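Local coordinates for protein putative transcriptional regulator (Streptomyces coelicolor, PDB 2HXI) that probably binds DNA as a dimeric transcriptional regulator of the TetR family, pairing a helix-turn-helix domain with a helical C-terminal domain, at residues T74-L86 with L119-S133. Residues are numbered along the deposited sequence; the frame is centred on the assembly and turned at random.
Sequences TELLRAVADRILL and LAAVWGRHGSGGTGS
Asp82 of helix 73-88 turns its carboxylate into the start of helix 131-146, a worked example of a buried acid answered by a helix N-terminus. With CG anti to the backbone N (chi1 -167°), the group reaches the loop 128-130 and the first turn of helix 131-146, where Gly130 sits at the N-cap position. Ser128 OG gives its proton to the anti lone pair of Asp82 OD1 at 2.7 Å, while Ser133 N reaches the same oxygen at 3.0 Å from the syn side, tilted from the carboxylate plane. The other oxygen, Asp82 OD2, takes Gly132 N at 2.8 Å; Gly130 N adds a weak bond to OD1. Gly132, with no side chain, lets the two backbones meet, its CA 3.6 Å from Leu86 N.

A second polar link lies at the end of helix 117-126, where Gly127 leaves helical geometry with positive phi. The Arg78 chain crosses His126 at about a right angle and bends at chi3 (64°), bringing NE to Gly127 O at 3.2 Å, in the guanidinium plane but above that of the carbonyl. Arg78 NH1 also forms a salt bridge with Glu75 OE1 of its own helix, its hydrogen bond weak.

Apolar packing joins the helices, whose segment axes cross at -100°. Leu119 is a knob among Leu77, Val80, Ala81 and Ile84, its CD1 3.5 Å from Val80 CG1. Val122 straddles Leu77 and Arg78 with its two methyls. Leu85 CD2 makes a CH-pi contact over the face of the Trp123 five-membered ring, 4.2 Å from its centroid; that indole also stacks with Phe113 and packs on Leu215 of the second subunit.

Helix 73-88, which follows the predicted helix-turn-helix, is thus clamped to the C-terminal domain by a carboxylate whose negative charge the helix dipole would probably stabilise, as in other TetR-family regulators, where the corresponding helix probably couples the two domains.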
ATOM      1  N   THR B  74     -19.193   5.520   4.688  1.00 35.61           N
ATOM      2  CA  THR B  74     -18.011   4.659   4.666  1.00 35.03           C
ATOM      3  C   THR B  74     -18.467   3.232   4.857  1.00 34.17           C
ATOM      4  O   THR B  74     -17.851   2.324   4.303  1.00 33.90           O
ATOM      5  CB  THR B  74     -16.816   5.084   5.650  1.00 36.44           C
ATOM      6  OG1 THR B  74     -16.750   4.194   6.772  1.00 40.99           O
ATOM      7  CG2 THR B  74     -16.867   6.521   6.055  1.00 34.03           C
ATOM      8  N   GLU B  75     -19.580   3.032   5.592  1.00 32.19           N
ATOM      9  CA  GLU B  75     -20.133   1.675   5.753  1.00 32.12           C
ATOM     10  C   GLU B  75     -20.710   1.186   4.426  1.00 30.72           C
ATOM     11  O   GLU B  75     -20.655  -0.008   4.098  1.00 30.29           O
ATOM     12  CB  GLU B  75     -21.199   1.603   6.846  1.00 31.66           C
ATOM     13  CG  GLU B  75     -20.671   1.449   8.277  1.00 35.40           C
ATOM     14  CD  GLU B  75     -19.444   0.533   8.383  1.00 40.91           C
ATOM     15  OE1 GLU B  75     -19.573  -0.716   8.286  1.00 40.45           O
ATOM     16  OE2 GLU B  75     -18.339   1.075   8.575  1.00 43.36           O
ATOM     17  N   LEU B  76     -21.285   2.126   3.677  1.00 30.13           N
ATOM     18  CA  LEU B  76     -21.791   1.839   2.327  1.00 29.02           C
ATOM     19  C   LEU B  76     -20.615   1.423   1.429  1.00 26.63           C
ATOM     20  O   LEU B  76     -20.674   0.390   0.827  1.00 26.28           O
ATOM     21  CB  LEU B  76     -22.496   3.084   1.757  1.00 30.10           C
ATOM     22  CG  LEU B  76     -23.124   3.040   0.363  1.00 31.86           C
ATOM     23  CD1 LEU B  76     -23.838   4.361   0.035  1.00 34.44           C
ATOM     24  CD2 LEU B  76     -22.131   2.836  -0.671  1.00 30.92           C
ATOM     25  N   LEU B  77     -19.564   2.231   1.358  1.00 27.01           N
ATOM     26  CA  LEU B  77     -18.354   1.913   0.561  1.00 24.31           C
ATOM     27  C   LEU B  77     -17.670   0.622   0.972  1.00 25.08           C
ATOM     28  O   LEU B  77     -17.241  -0.120   0.120  1.00 23.27           O
ATOM     29  CB  LEU B  77     -17.359   3.068   0.523  1.00 25.61           C
ATOM     30  CG  LEU B  77     -17.826   4.299  -0.283  1.00 25.45           C
ATOM     31  CD1 LEU B  77     -16.765   5.383  -0.348  1.00 30.17           C
ATOM     32  CD2 LEU B  77     -18.333   3.921  -1.709  1.00 26.02           C
ATOM     33  N   ARG B  78     -17.553   0.337   2.260  1.00 25.94           N
ATOM     34  CA  ARG B  78     -17.022  -0.964   2.689  1.00 26.72           C
ATOM     35  C   ARG B  78     -17.878  -2.086   2.172  1.00 25.86           C
ATOM     36  O   ARG B  78     -17.372  -3.114   1.746  1.00 27.01           O
ATOM     37  CB  ARG B  78     -17.017  -1.092   4.231  1.00 27.58           C
ATOM     38  CG  ARG B  78     -16.073  -0.191   4.969  1.00 27.92           C
ATOM     39  CD  ARG B  78     -16.084  -0.638   6.427  1.00 32.65           C
ATOM     40  NE  ARG B  78     -15.570  -2.002   6.640  1.00 36.03           N
ATOM     41  CZ  ARG B  78     -15.974  -2.807   7.628  1.00 39.75           C
ATOM     42  NH1 ARG B  78     -16.919  -2.409   8.471  1.00 41.80           N
ATOM     43  NH2 ARG B  78     -15.445  -4.015   7.792  1.00 39.76           N
ATOM     44  N   ALA B  79     -19.204  -1.883   2.200  1.00 23.36           N
ATOM     45  CA  ALA B  79     -20.125  -2.905   1.820  1.00 22.31           C
ATOM     46  C   ALA B  79     -20.021  -3.133   0.318  1.00 20.48           C
ATOM     47  O   ALA B  79     -20.088  -4.245  -0.148  1.00 20.39           O
ATOM     48  CB  ALA B  79     -21.549  -2.518   2.229  1.00 23.69           C
ATOM     49  N   VAL B  80     -19.820  -2.048  -0.418  1.00 20.74           N
ATOM     50  CA  VAL B  80     -19.574  -2.216  -1.849  1.00 20.02           C
ATOM     51  C   VAL B  80     -18.198  -2.937  -2.100  1.00 19.55           C
ATOM     52  O   VAL B  80     -18.081  -3.766  -2.980  1.00 20.11           O
ATOM     53  CB  VAL B  80     -19.535  -0.837  -2.546  1.00 20.16           C
ATOM     54  CG1 VAL B  80     -19.405  -1.085  -4.029  1.00 19.92           C
ATOM     55  CG2 VAL B  80     -20.872  -0.059  -2.269  1.00 20.73           C
ATOM     56  N   ALA B  81     -17.166  -2.576  -1.344  1.00 20.63           N
ATOM     57  CA  ALA B  81     -15.840  -3.245  -1.506  1.00 21.42           C
ATOM     58  C   ALA B  81     -16.023  -4.763  -1.283  1.00 21.88           C
ATOM     59  O   ALA B  81     -15.473  -5.587  -2.040  1.00 23.26           O
ATOM     60  CB  ALA B  81     -14.853  -2.671  -0.594  1.00 21.58           C
ATOM     61  N   ASP B  82     -16.897  -5.154  -0.358  1.00 22.02           N
ATOM     62  CA  ASP B  82     -17.209  -6.577  -0.175  1.00 22.22           C
ATOM     63  C   ASP B  82     -17.730  -7.226  -1.438  1.00 23.23           C
ATOM     64  O   ASP B  82     -17.384  -8.373  -1.740  1.00 21.83           O
ATOM     65  CB  ASP B  82     -18.174  -6.862   1.000  1.00 23.87           C
ATOM     66  CG  ASP B  82     -18.208  -8.371   1.350  1.00 24.79           C
ATOM     67  OD1 ASP B  82     -17.303  -8.798   2.124  1.00 23.83           O
ATOM     68  OD2 ASP B  82     -19.062  -9.135   0.799  1.00 25.32           O
ATOM     69  N   ARG B  83     -18.564  -6.508  -2.210  1.00 21.13           N
ATOM     70  CA  ARG B  83     -19.068  -7.068  -3.440  1.00 21.99           C
ATOM     71  C   ARG B  83     -17.950  -7.354  -4.422  1.00 21.75           C
ATOM     72  O   ARG B  83     -18.087  -8.252  -5.273  1.00 22.94           O
ATOM     73  CB  ARG B  83     -20.111  -6.133  -4.113  1.00 23.00           C
ATOM     74  CG  ARG B  83     -21.163  -5.602  -3.210  1.00 26.19           C
ATOM     75  CD  ARG B  83     -21.988  -6.802  -2.660  1.00 29.16           C
ATOM     76  NE  ARG B  83     -22.698  -7.561  -3.720  1.00 33.17           N
ATOM     77  CZ  ARG B  83     -23.417  -8.665  -3.485  1.00 35.72           C
ATOM     78  NH1 ARG B  83     -23.469  -9.170  -2.229  1.00 35.76           N
ATOM     79  NH2 ARG B  83     -24.066  -9.267  -4.480  1.00 34.59           N
ATOM     80  N   ILE B  84     -16.895  -6.519  -4.398  1.00 21.77           N
ATOM     81  CA  ILE B  84     -15.724  -6.734  -5.256  1.00 21.17           C
ATOM     82  C   ILE B  84     -14.974  -7.997  -4.853  1.00 22.01           C
ATOM     83  O   ILE B  84     -14.551  -8.766  -5.721  1.00 22.79           O
ATOM     84  CB  ILE B  84     -14.725  -5.514  -5.234  1.00 20.56           C
ATOM     85  CG1 ILE B  84     -15.444  -4.186  -5.636  1.00 22.92           C
ATOM     86  CG2 ILE B  84     -13.538  -5.741  -6.149  1.00 20.47           C
ATOM     87  CD1 ILE B  84     -16.198  -4.217  -6.937  1.00 24.17           C
ATOM     88  N   LEU B  85     -14.803  -8.215  -3.551  1.00 21.57           N
ATOM     89  CA  LEU B  85     -14.261  -9.518  -3.129  1.00 21.97           C
ATOM     90  C   LEU B  85     -15.132 -10.663  -3.658  1.00 22.02           C
ATOM     91  O   LEU B  85     -14.626 -11.689  -4.095  1.00 22.75           O
ATOM     92  CB  LEU B  85     -14.189  -9.583  -1.612  1.00 22.55           C
ATOM     93  CG  LEU B  85     -13.346  -8.537  -0.892  1.00 26.21           C
ATOM     94  CD1 LEU B  85     -13.423  -8.727   0.652  1.00 29.19           C
ATOM     95  CD2 LEU B  85     -11.950  -8.682  -1.386  1.00 26.39           C
ATOM     96  N   LEU B  86     -16.466 -10.510  -3.576  1.00 21.70           N
ATOM     97  CA  LEU B  86     -17.344 -11.583  -3.959  1.00 22.93           C
ATOM     98  C   LEU B  86     -17.148 -11.930  -5.417  1.00 22.54           C
ATOM     99  O   LEU B  86     -16.989 -13.123  -5.775  1.00 23.87           O
ATOM    100  CB  LEU B  86     -18.797 -11.193  -3.640  1.00 23.52           C
ATOM    101  CG  LEU B  86     -19.854 -12.258  -3.981  1.00 24.84           C
ATOM    102  CD1 LEU B  86     -19.658 -13.522  -3.175  1.00 28.63           C
ATOM    103  CD2 LEU B  86     -21.253 -11.685  -3.735  1.00 25.55           C
ATOM    104  N   LEU B 119     -12.599   1.872  -4.257  1.00 24.09           N
ATOM    105  CA  LEU B 119     -12.968   0.745  -3.394  1.00 23.59           C
ATOM    106  C   LEU B 119     -11.702   0.041  -2.896  1.00 22.46           C
ATOM    107  O   LEU B 119     -11.666  -0.452  -1.776  1.00 23.31           O
ATOM    108  CB  LEU B 119     -13.896  -0.205  -4.173  1.00 21.73           C
ATOM    109  CG  LEU B 119     -15.326   0.331  -4.455  1.00 19.97           C
ATOM    110  CD1 LEU B 119     -16.145  -0.652  -5.235  1.00 20.84           C
ATOM    111  CD2 LEU B 119     -16.077   0.727  -3.129  1.00 21.70           C
ATOM    112  N   ALA B 120     -10.651   0.044  -3.698  1.00 23.36           N
ATOM    113  CA  ALA B 120      -9.382  -0.625  -3.328  1.00 24.14           C
ATOM    114  C   ALA B 120      -8.849   0.034  -2.059  1.00 24.92           C
ATOM    115  O   ALA B 120      -8.397  -0.659  -1.149  1.00 26.57           O
ATOM    116  CB  ALA B 120      -8.377  -0.522  -4.418  1.00 24.92           C
ATOM    117  N   ALA B 121      -8.933   1.358  -2.024  1.00 26.61           N
ATOM    118  CA  ALA B 121      -8.513   2.167  -0.865  1.00 26.62           C
ATOM    119  C   ALA B 121      -9.332   1.872   0.410  1.00 27.68           C
ATOM    120  O   ALA B 121      -8.796   1.781   1.531  1.00 27.53           O
ATOM    121  CB  ALA B 121      -8.611   3.653  -1.240  1.00 26.90           C
ATOM    122  N   VAL B 122     -10.643   1.794   0.246  1.00 27.78           N
ATOM    123  CA  VAL B 122     -11.533   1.552   1.340  1.00 28.20           C
ATOM    124  C   VAL B 122     -11.223   0.177   1.889  1.00 28.66           C
ATOM    125  O   VAL B 122     -11.145   0.003   3.120  1.00 29.56           O
ATOM    126  CB  VAL B 122     -13.038   1.637   0.949  1.00 29.43           C
ATOM    127  CG1 VAL B 122     -13.932   1.174   2.149  1.00 28.15           C
ATOM    128  CG2 VAL B 122     -13.430   3.080   0.526  1.00 28.71           C
ATOM    129  N   TRP B 123     -11.071  -0.811   1.007  1.00 27.28           N
ATOM    130  CA  TRP B 123     -10.857  -2.184   1.494  1.00 26.31           C
ATOM    131  C   TRP B 123      -9.515  -2.293   2.198  1.00 27.04           C
ATOM    132  O   TRP B 123      -9.396  -2.920   3.263  1.00 26.46           O
ATOM    133  CB  TRP B 123     -10.914  -3.195   0.338  1.00 25.54           C
ATOM    134  CG  TRP B 123     -10.502  -4.607   0.722  1.00 23.10           C
ATOM    135  CD1 TRP B 123     -11.089  -5.423   1.659  1.00 22.85           C
ATOM    136  CD2 TRP B 123      -9.399  -5.344   0.181  1.00 21.44           C
ATOM    137  NE1 TRP B 123     -10.400  -6.616   1.739  1.00 24.36           N
ATOM    138  CE2 TRP B 123      -9.362  -6.598   0.844  1.00 20.13           C
ATOM    139  CE3 TRP B 123      -8.427  -5.057  -0.799  1.00 22.62           C
ATOM    140  CZ2 TRP B 123      -8.424  -7.563   0.548  1.00 23.16           C
ATOM    141  CZ3 TRP B 123      -7.493  -6.032  -1.106  1.00 23.45           C
ATOM    142  CH2 TRP B 123      -7.490  -7.263  -0.430  1.00 24.26           C
ATOM    143  N   GLY B 124      -8.500  -1.667   1.606  1.00 28.37           N
ATOM    144  CA  GLY B 124      -7.154  -1.706   2.147  1.00 30.18           C
ATOM    145  C   GLY B 124      -7.113  -1.071   3.526  1.00 32.65           C
ATOM    146  O   GLY B 124      -6.224  -1.378   4.318  1.00 33.50           O
ATOM    147  N   ARG B 125      -8.077  -0.207   3.825  1.00 34.03           N
ATOM    148  CA  ARG B 125      -8.135   0.469   5.121  1.00 35.36           C
ATOM    149  C   ARG B 125      -9.013  -0.223   6.150  1.00 35.67           C
ATOM    150  O   ARG B 125      -8.601  -0.406   7.300  1.00 36.14           O
ATOM    151  CB  ARG B 125      -8.581   1.921   4.943  1.00 35.21           C
ATOM    152  CG  ARG B 125      -8.569   2.750   6.216  1.00 36.02           C
ATOM    153  CD  ARG B 125      -9.181   4.129   5.978  1.00 37.90           C
ATOM    154  NE  ARG B 125      -8.470   4.886   4.936  1.00 47.03           N
ATOM    155  CZ  ARG B 125      -8.518   6.214   4.793  1.00 52.40           C
ATOM    156  NH1 ARG B 125      -9.222   6.971   5.642  1.00 55.02           N
ATOM    157  NH2 ARG B 125      -7.838   6.799   3.811  1.00 54.26           N
ATOM    158  N   HIS B 126     -10.230  -0.590   5.773  1.00 35.78           N
ATOM    159  CA  HIS B 126     -11.140  -1.148   6.754  1.00 36.11           C
ATOM    160  C   HIS B 126     -11.351  -2.671   6.609  1.00 36.69           C
ATOM    161  O   HIS B 126     -11.983  -3.288   7.481  1.00 36.79           O
ATOM    162  CB  HIS B 126     -12.509  -0.486   6.645  1.00 37.20           C
ATOM    163  CG  HIS B 126     -12.513   1.008   6.779  1.00 39.90           C
ATOM    164  ND1 HIS B 126     -12.657   1.852   5.694  1.00 41.72           N
ATOM    165  CD2 HIS B 126     -12.477   1.811   7.873  1.00 42.49           C
ATOM    166  CE1 HIS B 126     -12.668   3.110   6.109  1.00 41.55           C
ATOM    167  NE2 HIS B 126     -12.567   3.113   7.426  1.00 41.39           N
ATOM    168  N   GLY B 127     -10.904  -3.273   5.500  1.00 35.43           N
ATOM    169  CA  GLY B 127     -11.402  -4.598   5.121  1.00 34.94           C
ATOM    170  C   GLY B 127     -12.913  -4.595   4.906  1.00 35.90           C
ATOM    171  O   GLY B 127     -13.540  -3.537   4.778  1.00 35.14           O
ATOM    172  N   SER B 128     -13.526  -5.777   4.844  1.00 35.87           N
ATOM    173  CA  SER B 128     -14.990  -5.853   4.754  1.00 35.91           C
ATOM    174  C   SER B 128     -15.418  -7.055   5.565  1.00 36.03           C
ATOM    175  O   SER B 128     -14.573  -7.905   5.879  1.00 35.83           O
ATOM    176  CB  SER B 128     -15.501  -5.901   3.309  1.00 37.51           C
ATOM    177  OG  SER B 128     -15.278  -7.157   2.698  1.00 36.79           O
ATOM    178  N   GLY B 129     -16.692  -7.090   5.949  1.00 35.88           N
ATOM    179  CA  GLY B 129     -17.176  -8.106   6.874  1.00 35.76           C
ATOM    180  C   GLY B 129     -18.262  -9.014   6.360  1.00 34.74           C
ATOM    181  O   GLY B 129     -18.933  -9.662   7.166  1.00 36.27           O
ATOM    182  N   GLY B 130     -18.446  -9.069   5.041  1.00 32.85           N
ATOM    183  CA  GLY B 130     -19.505  -9.827   4.441  1.00 29.46           C
ATOM    184  C   GLY B 130     -19.080 -11.098   3.716  1.00 28.74           C
ATOM    185  O   GLY B 130     -17.964 -11.623   3.945  1.00 26.23           O
ATOM    186  N   THR B 131     -19.976 -11.576   2.846  1.00 26.24           N
ATOM    187  CA  THR B 131     -19.839 -12.833   2.132  1.00 27.07           C
ATOM    188  C   THR B 131     -18.592 -12.897   1.263  1.00 26.12           C
ATOM    189  O   THR B 131     -17.940 -13.953   1.198  1.00 25.64           O
ATOM    190  CB  THR B 131     -21.121 -13.222   1.296  1.00 28.87           C
ATOM    191  OG1 THR B 131     -22.188 -13.471   2.210  1.00 31.60           O
ATOM    192  CG2 THR B 131     -20.926 -14.500   0.525  1.00 28.17           C
ATOM    193  N   GLY B 132     -18.276 -11.795   0.587  1.00 24.28           N
ATOM    194  CA  GLY B 132     -17.050 -11.750  -0.234  1.00 21.87           C
ATOM    195  C   GLY B 132     -15.798 -11.966   0.593  1.00 21.81           C
ATOM    196  O   GLY B 132     -14.869 -12.730   0.186  1.00 22.66           O
ATOM    197  N   SER B 133     -15.737 -11.268   1.721  1.00 20.20           N
ATOM    198  CA  SER B 133     -14.595 -11.404   2.591  1.00 19.54           C
ATOM    199  C   SER B 133     -14.584 -12.832   3.079  1.00 19.37           C
ATOM    200  O   SER B 133     -13.514 -13.433   3.179  1.00 17.77           O
ATOM    201  CB  SER B 133     -14.673 -10.476   3.798  1.00 20.51           C
ATOM    202  OG  SER B 133     -14.198  -9.185   3.428  1.00 29.67           O
TER